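Local coordinates for protein VESB protease (Vibrio cholerae, PDB 4LK4) that probably acts as a secreted serine endopeptidase of the trypsin family, cutting peptide bonds in other proteins, at residues G43-L46 with Y50-T53; V66-G71 with A105-A110; P116-A121 with P202-T207. The protein carries 1 engineered substitution. All blocks are in the same frame, centred on the assembly; numbering follows the deposited sequence.

Contact 1: G43-L46 with Y50-T53; sequences GSFL and YVLT
S44 and L52 face each other as the hydrogen-bonded pair of a tight antiparallel hairpin, a worked example of how adjacent strands of a trypsin-type barrel build its wall. S44 N reaches L52 O at 2.9 Å and L52 N returns to S44 O at 2.8 Å, both bonds lying in the carbonyl plane. Next to them, F45 and V51 form the non-hydrogen-bonded pair, and beyond it L46 N donates to Y50 O, tilted 23° from that carbonyl's plane.

The side chain of L46 doubles back over the partner strand. With CG anti to the carbonyl carbon (chi1 -57°), its CB sits 3.7 Å from Y50 O. One bond on, CG comes 4.0 Å from L52 CB, and the branch then straddles that same atom: CD1 approaches L52 CB at 3.9 Å and CD2 lies at nearly the same distance. On the reverse face of the sheet the F45 ring presents CD1 obliquely to Y50 O, 3.3 Å away, and meets V51 CG2 at its edge.

S44 OG rests against L52 CB while hydrogen-bonded to Q211, and Y50 OH is engaged by Q247 N. Strand 50-53 leads, as in trypsin, into the segment carrying the catalytic histidine. Three backbone bonds thus satisfy buried amides and carbonyls and set the register, while apolar side chains, with the fork of L46 on L52 CB, pack around them.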
# COMPACT_ATOMS: atom_id res chain seq x y z
N GLY A 43 2.01 8.50 4.55
CA GLY A 43 2.38 7.11 4.70
C GLY A 43 3.04 6.91 6.04
O GLY A 43 3.17 7.85 6.81
N SER A 44 3.40 5.66 6.30
CA SER A 44 4.14 5.29 7.50
C SER A 44 5.30 4.40 7.10
O SER A 44 5.21 3.67 6.11
CB SER A 44 3.21 4.61 8.52
OG SER A 44 2.90 3.28 8.19
N PHE A 45 6.42 4.48 7.82
CA PHE A 45 7.62 3.73 7.47
C PHE A 45 7.63 2.40 8.22
O PHE A 45 7.54 2.42 9.44
CB PHE A 45 8.87 4.55 7.81
CG PHE A 45 10.17 3.84 7.49
CD1 PHE A 45 10.38 3.28 6.26
CD2 PHE A 45 11.19 3.74 8.45
CE1 PHE A 45 11.57 2.63 5.98
CE2 PHE A 45 12.38 3.09 8.17
CZ PHE A 45 12.57 2.53 6.94
N LEU A 46 7.70 1.27 7.52
CA LEU A 46 7.62 -0.05 8.20
C LEU A 46 8.98 -0.63 8.57
O LEU A 46 9.06 -1.62 9.29
CB LEU A 46 6.87 -1.07 7.37
CG LEU A 46 5.46 -0.68 6.97
CD1 LEU A 46 4.94 -1.60 5.89
CD2 LEU A 46 4.53 -0.72 8.16
N TYR A 50 10.46 -0.20 3.17
CA TYR A 50 9.03 -0.26 2.93
C TYR A 50 8.22 0.79 3.65
O TYR A 50 8.42 1.08 4.83
CB TYR A 50 8.50 -1.62 3.32
CG TYR A 50 9.16 -2.75 2.58
CD1 TYR A 50 8.85 -2.99 1.25
CD2 TYR A 50 10.10 -3.58 3.21
CE1 TYR A 50 9.45 -4.02 0.55
CE2 TYR A 50 10.71 -4.64 2.51
CZ TYR A 50 10.37 -4.85 1.18
OH TYR A 50 10.94 -5.86 0.46
N VAL A 51 7.26 1.33 2.91
CA VAL A 51 6.32 2.32 3.39
C VAL A 51 4.89 1.81 3.16
O VAL A 51 4.58 1.23 2.13
CB VAL A 51 6.51 3.59 2.57
CG1 VAL A 51 5.37 4.56 2.81
CG2 VAL A 51 7.85 4.21 2.91
N LEU A 52 4.03 2.05 4.14
CA LEU A 52 2.63 1.64 4.10
C LEU A 52 1.80 2.86 3.79
O LEU A 52 2.04 3.95 4.35
CB LEU A 52 2.21 1.12 5.46
CG LEU A 52 0.75 0.71 5.62
CD1 LEU A 52 0.35 -0.36 4.62
CD2 LEU A 52 0.48 0.23 7.05
N THR A 53 0.86 2.71 2.87
CA THR A 53 0.05 3.83 2.43
C THR A 53 -1.24 3.32 1.82
O THR A 53 -1.54 2.14 1.94
CB THR A 53 0.84 4.71 1.45
OG1 THR A 53 0.16 5.96 1.29
CG2 THR A 53 0.93 4.08 0.10

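Contact 2: V66-G71 with A105-A110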
# COMPACT_ATOMS: atom_id res chain seq x y z
N VAL A 66 7.59 9.02 -8.06
CA VAL A 66 7.32 9.17 -6.62
C VAL A 66 8.54 9.06 -5.73
O VAL A 66 9.33 8.12 -5.87
CB VAL A 66 6.27 8.16 -6.15
CG1 VAL A 66 6.22 8.06 -4.62
CG2 VAL A 66 4.91 8.55 -6.71
N ASP A 67 8.69 10.04 -4.83
CA ASP A 67 9.62 9.98 -3.72
C ASP A 67 8.84 9.88 -2.43
O ASP A 67 7.66 10.22 -2.38
CB ASP A 67 10.47 11.24 -3.62
CG ASP A 67 11.43 11.41 -4.78
OD1 ASP A 67 11.83 10.37 -5.36
OD2 ASP A 67 11.79 12.58 -5.10
N VAL A 68 9.52 9.45 -1.37
CA VAL A 68 8.98 9.52 -0.03
C VAL A 68 9.95 10.29 0.83
O VAL A 68 11.16 10.33 0.55
CB VAL A 68 8.73 8.13 0.58
CG1 VAL A 68 8.07 7.23 -0.42
CG2 VAL A 68 10.03 7.51 1.11
N ILE A 69 9.41 10.89 1.88
CA ILE A 69 10.22 11.61 2.89
C ILE A 69 9.84 11.07 4.24
O ILE A 69 8.75 11.35 4.72
CB ILE A 69 9.99 13.12 2.91
CG1 ILE A 69 10.27 13.72 1.54
CG2 ILE A 69 10.92 13.76 3.95
CD1 ILE A 69 9.81 15.16 1.40
N ILE A 70 10.73 10.27 4.80
CA ILE A 70 10.51 9.56 6.06
C ILE A 70 10.90 10.52 7.17
O ILE A 70 11.97 11.11 7.13
CB ILE A 70 11.42 8.29 6.17
CG1 ILE A 70 11.12 7.32 5.01
CG2 ILE A 70 11.21 7.56 7.48
CD1 ILE A 70 11.90 6.03 5.04
N GLY A 71 10.05 10.65 8.17
CA GLY A 71 10.33 11.57 9.30
C GLY A 71 10.21 13.00 8.84
O GLY A 71 10.80 13.89 9.39
N ALA A 105 -1.58 -0.19 0.02
CA ALA A 105 -0.43 -0.31 -0.86
C ALA A 105 0.88 -0.27 -0.10
O ALA A 105 0.96 0.32 0.95
CB ALA A 105 -0.45 0.80 -1.90
N ILE A 106 1.91 -0.86 -0.68
CA ILE A 106 3.27 -0.80 -0.15
C ILE A 106 4.14 -0.07 -1.17
O ILE A 106 4.07 -0.35 -2.36
CB ILE A 106 3.88 -2.22 0.04
CG1 ILE A 106 3.14 -2.97 1.14
CG2 ILE A 106 5.37 -2.15 0.33
CD1 ILE A 106 3.16 -2.27 2.48
N VAL A 107 4.95 0.87 -0.68
CA VAL A 107 5.96 1.47 -1.52
C VAL A 107 7.29 0.86 -1.12
O VAL A 107 7.69 0.95 0.04
CB VAL A 107 5.99 3.00 -1.36
CG1 VAL A 107 6.99 3.61 -2.34
CG2 VAL A 107 4.60 3.57 -1.59
N GLU A 108 7.93 0.18 -2.07
CA GLU A 108 9.26 -0.35 -1.90
C GLU A 108 10.20 0.76 -2.36
O GLU A 108 10.01 1.31 -3.43
CB GLU A 108 9.39 -1.56 -2.79
CG GLU A 108 10.72 -2.28 -2.70
CD GLU A 108 10.87 -3.35 -3.76
OE1 GLU A 108 10.17 -4.38 -3.66
OE2 GLU A 108 11.71 -3.14 -4.69
N LEU A 109 11.18 1.09 -1.54
CA LEU A 109 12.05 2.24 -1.76
C LEU A 109 13.34 1.83 -2.42
O LEU A 109 13.78 0.72 -2.24
CB LEU A 109 12.40 2.84 -0.41
CG LEU A 109 11.21 3.35 0.39
CD1 LEU A 109 11.71 4.17 1.57
CD2 LEU A 109 10.31 4.21 -0.49
N ALA A 110 13.98 2.74 -3.14
CA ALA A 110 15.26 2.43 -3.81
C ALA A 110 16.43 2.18 -2.86
O ALA A 110 17.48 1.71 -3.26
CB ALA A 110 15.64 3.53 -4.80
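V68 and L109 meet methyl to methyl inside the first barrel, where two strands that are not neighbours in its wall cross almost at a right angle (89°). Their axes stay 8.9 Å apart at closest approach, so side chains alone span the gap.

The apolar contacts centre on the forked tip of L109. Its CD2 lies 3.7 Å from V68 CG2 and close to V68 CG1 as well, so one leucine methyl rests against both branches of the valine. The other leucine methyl, CD1, is shared by V68 CG2 and by I70 CD1, the latter at 3.9 Å. L109 gets there because CG stands anti to its carbonyl carbon (chi1 -61°), which swings the fork toward strand 66-70 although the CB itself sets off to one side. V68 and L109 meet end on, whereas I70 comes in at a slant. A looser touch, V68 CG1 to V107 CG1 at 4.2 Å, extends the patch along strand 105-109. V26 and L28 pack on V68, and V51 and F58 on V107, continuing the same core.

Polar groups are kept to the other side of each strand. D67, whose CB points away from strand 105-109, forms a salt bridge with R83. E108 is held by Y90, Q87 and S249, the last belonging to strand 248-258 of the C-terminal sheet.

The contact is therefore apolar, held by van der Waals packing and the exclusion of water: buried branched side chains contribute to the barrel interior, while the carboxylates of the intervening residues find their partners outside it.

Contact 3: P116-A121 with P202-T207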
# COMPACT_ATOMS: atom_id res chain seq x y z
N PRO A 116 13.44 5.28 12.63
CA PRO A 116 12.56 4.37 13.35
C PRO A 116 11.32 4.01 12.56
O PRO A 116 10.81 4.81 11.77
CB PRO A 116 12.16 5.16 14.59
CG PRO A 116 13.18 6.25 14.72
CD PRO A 116 13.59 6.57 13.31
N ALA A 117 10.86 2.78 12.77
CA ALA A 117 9.69 2.26 12.09
C ALA A 117 8.48 2.31 13.02
O ALA A 117 8.60 2.27 14.24
CB ALA A 117 9.95 0.83 11.65
N ILE A 118 7.31 2.43 12.43
CA ILE A 118 6.08 2.38 13.18
C ILE A 118 5.80 0.94 13.59
O ILE A 118 6.30 0.01 12.99
CB ILE A 118 4.92 2.94 12.35
CG1 ILE A 118 3.79 3.37 13.28
CG2 ILE A 118 4.48 1.95 11.25
CD1 ILE A 118 2.86 4.38 12.62
N THR A 119 5.02 0.77 14.63
CA THR A 119 4.60 -0.53 15.07
C THR A 119 3.17 -0.65 14.62
O THR A 119 2.34 0.22 14.89
CB THR A 119 4.75 -0.67 16.60
OG1 THR A 119 6.13 -0.53 16.95
CG2 THR A 119 4.25 -2.04 17.08
N LEU A 120 2.89 -1.73 13.90
CA LEU A 120 1.57 -1.96 13.36
C LEU A 120 0.75 -2.68 14.38
O LEU A 120 1.28 -3.41 15.20
CB LEU A 120 1.67 -2.81 12.10
CG LEU A 120 2.32 -2.18 10.86
CD1 LEU A 120 2.16 -3.10 9.67
CD2 LEU A 120 1.69 -0.85 10.55
N ALA A 121 -0.56 -2.47 14.35
CA ALA A 121 -1.45 -3.17 15.26
C ALA A 121 -1.48 -4.69 14.94
O ALA A 121 -1.34 -5.10 13.79
CB ALA A 121 -2.85 -2.59 15.18
N PRO A 202 -1.25 7.53 8.66
CA PRO A 202 -1.59 6.62 9.73
C PRO A 202 -2.65 7.13 10.69
O PRO A 202 -2.69 8.31 11.01
CB PRO A 202 -0.28 6.52 10.50
CG PRO A 202 0.35 7.88 10.33
CD PRO A 202 0.05 8.19 8.88
N ILE A 203 -3.45 6.22 11.22
CA ILE A 203 -4.24 6.48 12.41
C ILE A 203 -3.76 5.44 13.42
O ILE A 203 -3.65 4.27 13.10
CB ILE A 203 -5.77 6.44 12.10
CG1 ILE A 203 -6.63 6.67 13.33
CG2 ILE A 203 -6.18 5.13 11.44
CD1 ILE A 203 -8.10 6.82 12.97
N VAL A 204 -3.45 5.87 14.63
CA VAL A 204 -2.82 5.03 15.62
C VAL A 204 -3.68 5.00 16.87
O VAL A 204 -4.42 5.93 17.14
CB VAL A 204 -1.41 5.57 15.98
CG1 VAL A 204 -0.58 5.78 14.73
CG2 VAL A 204 -1.47 6.87 16.75
N VAL A 205 -3.55 3.94 17.66
CA VAL A 205 -4.27 3.87 18.95
C VAL A 205 -3.61 4.90 19.85
O VAL A 205 -2.39 4.88 20.04
CB VAL A 205 -4.18 2.47 19.58
CG1 VAL A 205 -5.05 2.38 20.82
CG2 VAL A 205 -4.63 1.41 18.58
N LYS A 206 -4.40 5.81 20.42
CA LYS A 206 -3.84 6.92 21.18
C LYS A 206 -2.96 6.44 22.34
O LYS A 206 -1.87 6.97 22.52
CB LYS A 206 -4.94 7.85 21.67
CG LYS A 206 -4.45 9.00 22.53
CD LYS A 206 -5.50 10.10 22.55
CE LYS A 206 -5.11 11.26 23.46
NZ LYS A 206 -4.32 12.28 22.70
N THR A 207 -3.42 5.44 23.10
CA THR A 207 -2.56 4.77 24.08
C THR A 207 -1.84 3.58 23.43
O THR A 207 -2.49 2.62 23.04
CB THR A 207 -3.37 4.25 25.30
OG1 THR A 207 -4.25 5.28 25.77
CG2 THR A 207 -2.43 3.86 26.44
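The CA atoms of I118 and P202, whose side chains touch, are 9.4 Å apart, an irregular loop passing the start of a strand at a distance that side chains must bridge. The meeting is small, burying 87 Å² over both segments, and it rests on a single methyl group.

I118 stretches its longer branch nearly straight: CG1 lies close to anti to the backbone N (chi1 -159°) and the next torsion is also extended, which carries CD1 out toward strand 202-205. There the methyl touches two residues. It comes 4.4 Å from CB of the P202 ring and 4.3 Å from V204 CG1. P202 and V204, two apart on the strand, offer these carbons to the same methyl, whereas I203 between them turns the other way and packs on L135 and V137 of strand 134-139.

Backbone bonds set the loop in place from both flanks. I118 pairs with F45 of strand 39-46, and T119 and A121 pair with Q211 of strand 211-216, which is the hairpin partner of strand 202-205. The loop thereby runs between the two barrels of the trypsin fold, as the interdomain connection does in this family. Strand 202-205 starts at the proline that ends the family's GDSGGP signature, in which the deposited chain has alanine in place of the serine, probably the engineered substitution.

Both distances are on the long side for methyl packing, and all three residues are apolar, so the contact is a loose apolar touch without directional bonding; the neighbouring backbone hydrogen bonds probably do more to place the loop.

In the fold
Contacts 1 and 2 are both buried in one six-stranded barrel and share a boundary, since strands 50-53 and 105-109 are neighbours in its wall and F45 CD1 packs on I70 CD1. Contact 1 builds that wall by backbone hydrogen bonding; contact 2 adds methyl groups to the inside from strands that do not pair. Contact 3 lies farther out, about 17 Å from contact 2 between centres, and joins a loop with exposed residues to the second barrel, with F45 O and I118 N as its bridge to contact 1. The series shows bonding chemistry following position: directional along the hairpin, apolar and close-packed in the core, sparse and apolar between barrels.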